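Local coordinates for protein type III effector NopAA (Sinorhizobium fredii USDA 257, PDB 6SDU) that hydrolyses xyloglucan as a secreted bacterial effector of glycoside hydrolase family 12, and binds cellobiose, the glucose disaccharide, in its sugar-binding cleft, at residues A[55-60]-A[226-232]; A[78-84]-A[206-212]; A[94-98]-A[122-126]. One frame throughout, in Å; residues are numbered along the deposited sequence.

Interaction 1. Residues A[55-60]-A[226-232]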
loop_
_atom_site.group_PDB
_atom_site.type_symbol
_atom_site.label_atom_id
_atom_site.label_comp_id
_atom_site.label_asym_id
_atom_site.label_seq_id
_atom_site.Cartn_x
_atom_site.Cartn_y
_atom_site.Cartn_z
ATOM N N VAL A 55 -13.334 -12.500 -5.362
ATOM C CA VAL A 55 -12.646 -11.362 -5.988
ATOM C C VAL A 55 -12.487 -10.190 -5.030
ATOM O O VAL A 55 -11.506 -9.439 -5.111
ATOM C CB VAL A 55 -13.375 -10.910 -7.278
ATOM C CG1 VAL A 55 -13.018 -11.808 -8.435
ATOM C CG2 VAL A 55 -14.870 -10.895 -7.077
ATOM N N ASN A 56 -13.403 -10.035 -4.086
ATOM C CA ASN A 56 -13.359 -8.916 -3.160
ATOM C C ASN A 56 -12.850 -9.250 -1.758
ATOM O O ASN A 56 -12.723 -8.334 -0.942
ATOM C CB ASN A 56 -14.729 -8.232 -3.140
ATOM C CG ASN A 56 -15.110 -7.680 -4.534
ATOM O OD1 ASN A 56 -14.307 -6.995 -5.191
ATOM N ND2 ASN A 56 -16.320 -7.998 -4.990
ATOM N N ARG A 57 -12.570 -10.515 -1.428
ATOM C CA ARG A 57 -12.233 -10.871 -0.046
ATOM C C ARG A 57 -11.046 -11.824 -0.002
ATOM O O ARG A 57 -11.084 -12.900 -0.599
ATOM C CB ARG A 57 -13.424 -11.511 0.667
ATOM C CG ARG A 57 -13.143 -11.885 2.098
ATOM C CD ARG A 57 -14.291 -12.674 2.679
ATOM N NE ARG A 57 -15.418 -11.808 2.999
ATOM C CZ ARG A 57 -15.741 -11.439 4.234
ATOM N NH1 ARG A 57 -15.016 -11.877 5.260
ATOM N NH2 ARG A 57 -16.783 -10.638 4.442
ATOM N N TRP A 58 -10.027 -11.450 0.776
ATOM C CA TRP A 58 -8.796 -12.212 0.891
ATOM C C TRP A 58 -8.166 -11.988 2.261
ATOM O O TRP A 58 -8.630 -11.169 3.068
ATOM C CB TRP A 58 -7.814 -11.871 -0.238
ATOM C CG TRP A 58 -7.257 -10.496 -0.266
ATOM C CD1 TRP A 58 -7.876 -9.358 -0.743
ATOM C CD2 TRP A 58 -5.925 -10.103 0.099
ATOM N NE1 TRP A 58 -7.014 -8.283 -0.652
ATOM C CE2 TRP A 58 -5.816 -8.708 -0.140
ATOM C CE3 TRP A 58 -4.815 -10.793 0.593
ATOM C CZ2 TRP A 58 -4.633 -7.995 0.102
ATOM C CZ3 TRP A 58 -3.654 -10.077 0.870
ATOM C CH2 TRP A 58 -3.569 -8.692 0.615
ATOM N N SER A 59 -7.146 -12.796 2.541
ATOM C CA SER A 59 -6.474 -12.781 3.824
ATOM C C SER A 59 -5.024 -13.220 3.632
ATOM O O SER A 59 -4.686 -13.880 2.641
ATOM C CB SER A 59 -7.245 -13.695 4.802
ATOM O OG SER A 59 -6.429 -14.148 5.850
ATOM N N VAL A 60 -4.167 -12.825 4.581
ATOM C CA VAL A 60 -2.772 -13.255 4.627
ATOM C C VAL A 60 -2.315 -13.362 6.086
ATOM O O VAL A 60 -2.648 -12.509 6.922
ATOM C CB VAL A 60 -1.859 -12.308 3.827
ATOM C CG1 VAL A 60 -1.966 -10.887 4.369
ATOM C CG2 VAL A 60 -0.429 -12.816 3.887
ATOM N N ASN A 226 -2.116 -11.991 11.620
ATOM C CA ASN A 226 -3.127 -12.223 10.604
ATOM C C ASN A 226 -3.718 -10.900 10.140
ATOM O O ASN A 226 -3.985 -10.015 10.959
ATOM C CB ASN A 226 -4.225 -13.129 11.170
ATOM C CG ASN A 226 -5.129 -13.678 10.090
ATOM O OD1 ASN A 226 -4.674 -14.416 9.217
ATOM N ND2 ASN A 226 -6.412 -13.361 10.158
ATOM N N PHE A 227 -3.932 -10.777 8.823
ATOM C CA PHE A 227 -4.562 -9.601 8.220
ATOM C C PHE A 227 -5.699 -10.069 7.329
ATOM O O PHE A 227 -5.474 -10.858 6.413
ATOM C CB PHE A 227 -3.558 -8.783 7.392
ATOM C CG PHE A 227 -2.382 -8.263 8.182
ATOM C CD1 PHE A 227 -1.303 -9.088 8.460
ATOM C CD2 PHE A 227 -2.346 -6.941 8.622
ATOM C CE1 PHE A 227 -0.210 -8.609 9.168
ATOM C CE2 PHE A 227 -1.263 -6.462 9.335
ATOM C CZ PHE A 227 -0.203 -7.302 9.626
ATOM N N ASN A 228 -6.919 -9.615 7.607
ATOM C CA ASN A 228 -8.082 -9.967 6.805
ATOM C C ASN A 228 -8.556 -8.756 6.010
ATOM O O ASN A 228 -8.807 -7.685 6.581
ATOM C CB ASN A 228 -9.244 -10.477 7.667
ATOM C CG ASN A 228 -8.921 -11.765 8.386
ATOM O OD1 ASN A 228 -8.591 -12.766 7.758
ATOM N ND2 ASN A 228 -9.049 -11.758 9.711
ATOM N N PHE A 229 -8.741 -8.940 4.711
ATOM C CA PHE A 229 -9.262 -7.875 3.869
ATOM C C PHE A 229 -10.643 -8.390 3.492
ATOM O O PHE A 229 -10.801 -9.156 2.537
ATOM C CB PHE A 229 -8.330 -7.601 2.682
ATOM C CG PHE A 229 -6.941 -7.165 3.107
ATOM C CD1 PHE A 229 -6.661 -5.832 3.362
ATOM C CD2 PHE A 229 -5.931 -8.093 3.295
ATOM C CE1 PHE A 229 -5.383 -5.429 3.769
ATOM C CE2 PHE A 229 -4.649 -7.699 3.724
ATOM C CZ PHE A 229 -4.379 -6.374 3.968
ATOM N N ASN A 230 -11.653 -7.913 4.223
ATOM C CA ASN A 230 -12.999 -8.449 4.055
ATOM C C ASN A 230 -13.648 -7.894 2.813
ATOM O O ASN A 230 -14.463 -8.576 2.178
ATOM C CB ASN A 230 -13.885 -8.097 5.248
ATOM C CG ASN A 230 -13.360 -8.642 6.532
ATOM O OD1 ASN A 230 -12.936 -9.799 6.599
ATOM N ND2 ASN A 230 -13.405 -7.826 7.585
ATOM N N ASN A 231 -13.282 -6.676 2.439
ATOM C CA ASN A 231 -13.701 -6.185 1.150
ATOM C C ASN A 231 -12.585 -5.345 0.561
ATOM O O ASN A 231 -11.877 -4.644 1.290
ATOM C CB ASN A 231 -14.992 -5.379 1.249
ATOM C CG ASN A 231 -15.428 -4.879 -0.092
ATOM O OD1 ASN A 231 -15.697 -5.672 -0.989
ATOM N ND2 ASN A 231 -15.453 -3.562 -0.264
ATOM N N TRP A 232 -12.408 -5.472 -0.756
ATOM C CA TRP A 232 -11.548 -4.586 -1.535
ATOM C C TRP A 232 -12.086 -4.558 -2.954
ATOM O O TRP A 232 -12.203 -5.610 -3.587
ATOM C CB TRP A 232 -10.078 -5.032 -1.531
ATOM C CG TRP A 232 -9.181 -3.918 -2.032
ATOM C CD1 TRP A 232 -8.816 -2.800 -1.334
ATOM C CD2 TRP A 232 -8.586 -3.777 -3.345
ATOM N NE1 TRP A 232 -8.033 -1.985 -2.115
ATOM C CE2 TRP A 232 -7.875 -2.558 -3.349
ATOM C CE3 TRP A 232 -8.574 -4.564 -4.497
ATOM C CZ2 TRP A 232 -7.142 -2.119 -4.452
ATOM C CZ3 TRP A 232 -7.853 -4.122 -5.598
ATOM C CH2 TRP A 232 -7.135 -2.922 -5.561
HETATM O O HOH W 1 -11.182 -11.877 4.853
#
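Trp-58 and Phe-229 face each other as a hydrogen-bonded antiparallel pair, and their rings form the tight half of this contact. The two side chains run side by side in the same direction, and the six-membered ring of Trp-58 lies in an offset stack on Phe-229, centroids 4.2 Å apart and planes at 17°. The closest carbons, Trp-58 CH2 and Phe-229 CE2, are 3.4 Å apart. Because the indole is set between its own backbone N and carbonyl carbon (chi1 66°), its five-membered ring also lies under Phe-229 CB, a CH-pi contact. Val-60 continues this buried face, with its CG1 4.0 Å from Phe-227 CB.

Along this half the backbone pairing is regular. Trp-58 N donates to Phe-229 O at 3.0 Å, Phe-229 N returns a bond to Trp-58 O, and Val-60 and Phe-227 repeat the exchange.

The other face, with Ser-59 and Asn-228, is polar. Ser-59 OG lies 3.2 Å from Asn-228 OD1, at best a weak bond whose proton has a rival acceptor in Phe-227 O. Looser still is the solvent-side end: the Arg-57 guanidinium spreads over Asn-230 CB without a hydrogen bond across the strands, while a water donates to both Trp-58 O and Asn-230 OD1. Trp-232 N gives Asn-56 O only a weak hydrogen bond, 2.9 Å but bent to 129°.

Asn-230 and Asn-231 both face Asn-95, a classic beta bulge against strand 90-97. Strand 48-54 flanks 57-62 on its other edge, and Val-76 of strand 72-83, in the second sheet, packs against Trp-58 and Trp-232.

Interaction 2. Residues A[78-84]-A[206-212]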
loop_
_atom_site.group_PDB
_atom_site.type_symbol
_atom_site.label_atom_id
_atom_site.label_comp_id
_atom_site.label_asym_id
_atom_site.label_seq_id
_atom_site.Cartn_x
_atom_site.Cartn_y
_atom_site.Cartn_z
ATOM N N PHE A 78 -4.968 -4.399 -9.291
ATOM C CA PHE A 78 -5.965 -4.128 -10.324
ATOM C C PHE A 78 -5.380 -3.189 -11.379
ATOM O O PHE A 78 -4.960 -2.069 -11.063
ATOM C CB PHE A 78 -7.223 -3.508 -9.688
ATOM C CG PHE A 78 -8.419 -3.389 -10.632
ATOM C CD1 PHE A 78 -8.631 -2.235 -11.383
ATOM C CD2 PHE A 78 -9.353 -4.420 -10.733
ATOM C CE1 PHE A 78 -9.743 -2.119 -12.229
ATOM C CE2 PHE A 78 -10.460 -4.312 -11.573
ATOM C CZ PHE A 78 -10.654 -3.156 -12.324
ATOM N N ASN A 79 -5.412 -3.614 -12.638
ATOM C CA ASN A 79 -4.830 -2.835 -13.727
ATOM C C ASN A 79 -5.787 -1.764 -14.255
ATOM O O ASN A 79 -6.989 -2.009 -14.415
ATOM C CB ASN A 79 -4.428 -3.763 -14.868
ATOM C CG ASN A 79 -3.059 -3.453 -15.392
ATOM O OD1 ASN A 79 -2.857 -2.434 -16.059
ATOM N ND2 ASN A 79 -2.094 -4.328 -15.097
ATOM N N ILE A 80 -5.245 -0.561 -14.496
ATOM C CA ILE A 80 -5.996 0.561 -15.077
ATOM C C ILE A 80 -5.599 0.799 -16.538
ATOM O O ILE A 80 -6.408 0.617 -17.448
ATOM C CB ILE A 80 -5.814 1.848 -14.237
ATOM C CG1 ILE A 80 -6.072 1.579 -12.750
ATOM C CG2 ILE A 80 -6.729 2.982 -14.758
ATOM C CD1 ILE A 80 -7.470 1.149 -12.435
ATOM N N GLY A 81 -4.343 1.168 -16.777
ATOM C CA GLY A 81 -3.835 1.417 -18.115
ATOM C C GLY A 81 -4.485 2.567 -18.872
ATOM O O GLY A 81 -4.808 2.427 -20.057
ATOM N N LYS A 82 -4.655 3.713 -18.218
ATOM C CA LYS A 82 -5.317 4.870 -18.807
ATOM C C LYS A 82 -4.603 6.141 -18.364
ATOM O O LYS A 82 -4.148 6.220 -17.220
ATOM C CB LYS A 82 -6.791 4.965 -18.379
ATOM C CG LYS A 82 -7.673 3.852 -18.904
ATOM C CD LYS A 82 -9.078 3.870 -18.293
ATOM C CE LYS A 82 -9.538 5.271 -17.964
ATOM N NZ LYS A 82 -10.492 5.807 -18.978
ATOM N N PRO A 83 -4.511 7.149 -19.243
ATOM C CA PRO A 83 -3.997 8.455 -18.811
ATOM C C PRO A 83 -4.907 9.090 -17.776
ATOM O O PRO A 83 -6.132 8.930 -17.801
ATOM C CB PRO A 83 -4.000 9.289 -20.102
ATOM C CG PRO A 83 -4.037 8.301 -21.204
ATOM C CD PRO A 83 -4.863 7.162 -20.671
ATOM N N LEU A 84 -4.285 9.826 -16.856
ATOM C CA LEU A 84 -5.052 10.481 -15.801
ATOM C C LEU A 84 -6.151 11.365 -16.387
ATOM O O LEU A 84 -7.274 11.406 -15.868
ATOM C CB LEU A 84 -4.115 11.306 -14.931
ATOM C CG LEU A 84 -4.748 11.968 -13.725
ATOM C CD1 LEU A 84 -5.497 10.924 -12.870
ATOM C CD2 LEU A 84 -3.616 12.598 -12.963
ATOM N N ASP A 206 0.631 14.366 -17.055
ATOM C CA ASP A 206 -0.517 13.513 -17.370
ATOM C C ASP A 206 -0.020 12.069 -17.385
ATOM O O ASP A 206 0.301 11.470 -18.415
ATOM C CB ASP A 206 -1.173 13.907 -18.687
ATOM C CG ASP A 206 -2.492 13.172 -18.919
ATOM O OD1 ASP A 206 -3.137 12.798 -17.911
ATOM O OD2 ASP A 206 -2.892 12.987 -20.094
ATOM N N ILE A 207 0.075 11.527 -16.180
ATOM C CA ILE A 207 0.589 10.188 -15.947
ATOM C C ILE A 207 -0.380 9.149 -16.506
ATOM O O ILE A 207 -1.609 9.293 -16.395
ATOM C CB ILE A 207 0.773 10.077 -14.424
ATOM C CG1 ILE A 207 1.463 8.827 -13.955
ATOM C CG2 ILE A 207 -0.569 10.180 -13.713
ATOM C CD1 ILE A 207 1.465 8.774 -12.428
ATOM N N GLU A 208 0.155 8.089 -17.110
ATOM C CA GLU A 208 -0.672 6.938 -17.465
ATOM C C GLU A 208 -0.717 6.004 -16.257
ATOM O O GLU A 208 0.296 5.401 -15.892
ATOM C CB GLU A 208 -0.166 6.190 -18.698
ATOM C CG GLU A 208 -1.235 5.181 -19.117
ATOM C CD GLU A 208 -0.969 4.446 -20.407
ATOM O OE1 GLU A 208 -1.086 5.082 -21.475
ATOM O OE2 GLU A 208 -0.698 3.220 -20.352
ATOM N N VAL A 209 -1.884 5.920 -15.624
ATOM C CA VAL A 209 -2.101 5.090 -14.442
ATOM C C VAL A 209 -2.020 3.617 -14.831
ATOM O O VAL A 209 -2.806 3.129 -15.652
ATOM C CB VAL A 209 -3.448 5.441 -13.793
ATOM C CG1 VAL A 209 -3.725 4.622 -12.511
ATOM C CG2 VAL A 209 -3.492 6.936 -13.518
ATOM N N GLY A 210 -1.088 2.895 -14.215
ATOM C CA GLY A 210 -0.824 1.500 -14.506
ATOM C C GLY A 210 -1.558 0.554 -13.583
ATOM O O GLY A 210 -2.475 -0.150 -14.008
ATOM N N SER A 211 -1.126 0.470 -12.326
ATOM C CA SER A 211 -1.685 -0.498 -11.394
ATOM C C SER A 211 -2.128 0.151 -10.085
ATOM O O SER A 211 -1.433 1.015 -9.543
ATOM C CB SER A 211 -0.642 -1.579 -11.106
ATOM O OG SER A 211 -1.252 -2.713 -10.535
ATOM N N VAL A 212 -3.263 -0.300 -9.553
ATOM C CA VAL A 212 -3.706 0.054 -8.209
ATOM C C VAL A 212 -3.545 -1.195 -7.350
ATOM O O VAL A 212 -4.168 -2.225 -7.630
ATOM C CB VAL A 212 -5.159 0.557 -8.174
ATOM C CG1 VAL A 212 -5.646 0.639 -6.719
ATOM C CG2 VAL A 212 -5.270 1.914 -8.806
#
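This is an antiparallel strand pairing with a bulge, between neighbouring strands 72-83 and 208-218 of the larger sheet in the beta-sandwich (jelly roll) of family 12. The strand axes approach to 4.3 Å at 173°. At one end Phe-78 and Val-212 exchange two backbone bonds, and the one from Val-212 N to Phe-78 O is nearly straight at 178°. The register then slips by one residue. Ile-80 N binds Gly-210 O at 2.8 Å, whereas Gly-81 and Lys-82 both face Val-209: a G1 bulge, with Gly-81 at positive phi. Val-209 O accepts from Lys-82 N at 3.2 Å and only weakly from Gly-81 N.

Next to the bulge, Ile-80 points toward the partner strand. Its CG1, anti to the carbonyl carbon (chi1 -50°), lies 3.9 Å from Val-209 CG1 and 4.0 Å from Val-212 CG2, joining both valines. Val-209 N returns a bond to Lys-82 O, and beyond the bulge Leu-84 N reaches Ile-207 O at 2.8 Å. Leu-84 CB also packs on Ile-207 CG2 at 3.9 Å, and Leu-195 of helix 191-200 covers Leu-84 and Val-209.

Asp-206 OD1 comes within 3.5 Å of Leu-84 CB, while its OD2 bonds to Ser-85. Glu-208 OE2 is likewise taken by Ser-113. The chemistry therefore implies cohesion from backbone bonds and aliphatic packing, with the carboxylates tied to serines outside the pair.

Interaction 3. Residues A[94-98]-A[122-126]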
loop_
_atom_site.group_PDB
_atom_site.type_symbol
_atom_site.label_atom_id
_atom_site.label_comp_id
_atom_site.label_asym_id
_atom_site.label_seq_id
_atom_site.Cartn_x
_atom_site.Cartn_y
_atom_site.Cartn_z
ATOM N N PHE A 94 -12.082 -0.194 0.930
ATOM C CA PHE A 94 -11.370 -1.199 1.721
ATOM C C PHE A 94 -12.069 -1.414 3.060
ATOM O O PHE A 94 -12.667 -0.492 3.618
ATOM C CB PHE A 94 -9.900 -0.798 1.960
ATOM C CG PHE A 94 -9.729 0.474 2.772
ATOM C CD1 PHE A 94 -9.860 1.721 2.169
ATOM C CD2 PHE A 94 -9.404 0.420 4.127
ATOM C CE1 PHE A 94 -9.709 2.896 2.896
ATOM C CE2 PHE A 94 -9.240 1.594 4.870
ATOM C CZ PHE A 94 -9.400 2.839 4.241
ATOM N N ASN A 95 -12.056 -2.656 3.530
ATOM C CA ASN A 95 -12.529 -3.009 4.863
ATOM C C ASN A 95 -11.607 -4.101 5.399
ATOM O O ASN A 95 -11.495 -5.162 4.782
ATOM C CB ASN A 95 -13.984 -3.483 4.805
ATOM C CG ASN A 95 -14.541 -3.821 6.165
ATOM O OD1 ASN A 95 -14.227 -3.168 7.157
ATOM N ND2 ASN A 95 -15.354 -4.871 6.225
ATOM N N GLN A 96 -10.965 -3.874 6.546
ATOM C CA GLN A 96 -9.943 -4.820 6.984
ATOM C C GLN A 96 -9.980 -5.062 8.495
ATOM O O GLN A 96 -10.555 -4.290 9.265
ATOM C CB GLN A 96 -8.549 -4.339 6.576
ATOM C CG GLN A 96 -8.077 -3.107 7.373
ATOM C CD GLN A 96 -7.328 -2.117 6.522
ATOM O OE1 GLN A 96 -7.249 -2.268 5.301
ATOM N NE2 GLN A 96 -6.754 -1.098 7.164
ATOM N N GLU A 97 -9.365 -6.176 8.901
ATOM C CA GLU A 97 -9.133 -6.502 10.302
ATOM C C GLU A 97 -7.633 -6.739 10.477
ATOM O O GLU A 97 -7.057 -7.579 9.784
ATOM C CB GLU A 97 -9.928 -7.741 10.712
ATOM C CG GLU A 97 -11.453 -7.612 10.638
ATOM C CD GLU A 97 -12.163 -8.980 10.733
ATOM O OE1 GLU A 97 -11.559 -10.001 10.341
ATOM O OE2 GLU A 97 -13.323 -9.040 11.205
ATOM N N VAL A 98 -7.015 -6.016 11.399
ATOM C CA VAL A 98 -5.559 -5.971 11.521
ATOM C C VAL A 98 -5.192 -6.398 12.930
ATOM O O VAL A 98 -6.022 -6.327 13.855
ATOM C CB VAL A 98 -5.004 -4.559 11.204
ATOM C CG1 VAL A 98 -5.324 -4.134 9.771
ATOM C CG2 VAL A 98 -5.563 -3.550 12.184
ATOM N N TRP A 122 -1.107 5.077 3.078
ATOM C CA TRP A 122 -1.087 4.246 4.293
ATOM C C TRP A 122 -2.387 4.453 5.081
ATOM O O TRP A 122 -2.620 5.534 5.628
ATOM C CB TRP A 122 0.119 4.603 5.166
ATOM C CG TRP A 122 1.504 4.289 4.580
ATOM C CD1 TRP A 122 1.844 4.173 3.254
ATOM C CD2 TRP A 122 2.719 4.082 5.321
ATOM N NE1 TRP A 122 3.190 3.889 3.126
ATOM C CE2 TRP A 122 3.748 3.826 4.378
ATOM C CE3 TRP A 122 3.033 4.066 6.694
ATOM C CZ2 TRP A 122 5.074 3.568 4.760
ATOM C CZ3 TRP A 122 4.359 3.802 7.081
ATOM C CH2 TRP A 122 5.357 3.551 6.111
ATOM N N THR A 123 -3.222 3.419 5.168
ATOM C CA THR A 123 -4.482 3.550 5.906
ATOM C C THR A 123 -4.347 3.213 7.391
ATOM O O THR A 123 -4.976 3.868 8.218
ATOM C CB THR A 123 -5.568 2.670 5.285
ATOM O OG1 THR A 123 -5.186 1.281 5.371
ATOM C CG2 THR A 123 -5.814 3.079 3.839
ATOM N N ASN A 124 -3.600 2.164 7.748
ATOM C CA ASN A 124 -3.382 1.787 9.145
ATOM C C ASN A 124 -1.961 1.245 9.224
ATOM O O ASN A 124 -1.498 0.573 8.297
ATOM C CB ASN A 124 -4.404 0.748 9.652
ATOM C CG ASN A 124 -4.487 0.681 11.192
ATOM O OD1 ASN A 124 -3.762 1.377 11.920
ATOM N ND2 ASN A 124 -5.364 -0.177 11.685
ATOM N N TYR A 125 -1.243 1.607 10.281
ATOM C CA TYR A 125 0.174 1.275 10.355
ATOM C C TYR A 125 0.595 1.307 11.818
ATOM O O TYR A 125 -0.149 1.765 12.687
ATOM C CB TYR A 125 1.008 2.224 9.476
ATOM C CG TYR A 125 0.607 3.704 9.550
ATOM C CD1 TYR A 125 -0.522 4.194 8.861
ATOM C CD2 TYR A 125 1.365 4.605 10.277
ATOM C CE1 TYR A 125 -0.882 5.528 8.928
ATOM C CE2 TYR A 125 1.014 5.947 10.347
ATOM C CZ TYR A 125 -0.105 6.404 9.682
ATOM O OH TYR A 125 -0.434 7.729 9.766
ATOM N N THR A 126 1.778 0.770 12.094
ATOM C CA THR A 126 2.255 0.722 13.472
ATOM C C THR A 126 3.095 1.923 13.871
ATOM O O THR A 126 3.486 1.996 15.031
ATOM C CB THR A 126 3.104 -0.532 13.720
ATOM O OG1 THR A 126 4.174 -0.566 12.766
ATOM C CG2 THR A 126 2.274 -1.749 13.584
#
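Thr-123 meets Phe-94 and Gln-96 across the contact, with Asn-124 next in line. Just before it, Trp-122 touches bound beta-D-glucopyranose as part of the sugar pocket, its indole turned from strand 90-97. At Thr-123 the chain bends, and the side chain heads for Phe-94 from the opposite direction. CG2 sits over one face of the phenyl ring, 4.0 Å from its centroid, a CH-pi contact whose closest carbon is Phe-94 CZ, 3.6 Å from Thr-123 CG2. Since Thr-123 OG1 lies between its backbone N and carbonyl carbon (chi1 63°), the methyl takes the ring and the hydroxyl is turned to Gln-96. Gln-96 NE2 donates to Thr-123 OG1 in a straight line (175°), but at 3.4 Å the bond is weak. Both residues have a stronger partner: Tyr-214 OH bonds to Thr-123 OG1 and to Gln-96 OE1.

This is a bridge between the two facing sheets of the family 12 beta-sandwich: Phe-94 and Gln-96 of strand 90-97, and Val-98 just after it, point across, and no backbone pairing joins the segments, even the closer pair of CA atoms, Val-98 and Asn-124, being 8.4 Å apart.

Asn-124 follows, its extended side chain carrying the amide across to Gln-96 and Val-98. Its CB is 3.9 Å from Gln-96 NE2, the two amide planes lying only 15° apart, and its ND2 is 3.4 Å from Val-98 CG2. Asn-185 OD1 accepts from both Asn-124 ND2 and Gln-96 NE2, clamping the two amides. Asn-124 OD1 weakly takes the N-H of Tyr-125, whose OH bonds Arg-180 O.

Overall arrangement
From the N terminus, residues 55-60 come first and pair with 226-232 near the C terminus, so interaction 1 closes the longest loop. Within it, 78-84 pairs with 206-212, and inside that again 94-98 meets 122-126: three contacts in nested order, none crossing. Interaction 1 lies within the six-stranded sheet and interaction 2 within the nine-stranded one, while interaction 3 spans the two. Strands 225-236 and 90-97 are neighbours in one sheet, with Asn-230 N 2.8 Å from Asn-95 O, a probable hydrogen bond. Interactions 1 and 2 touch where Trp-232 CH2 packs 3.7 Å from Val-212 O; interactions 2 and 3 stay about 10 Å apart at their nearest atoms.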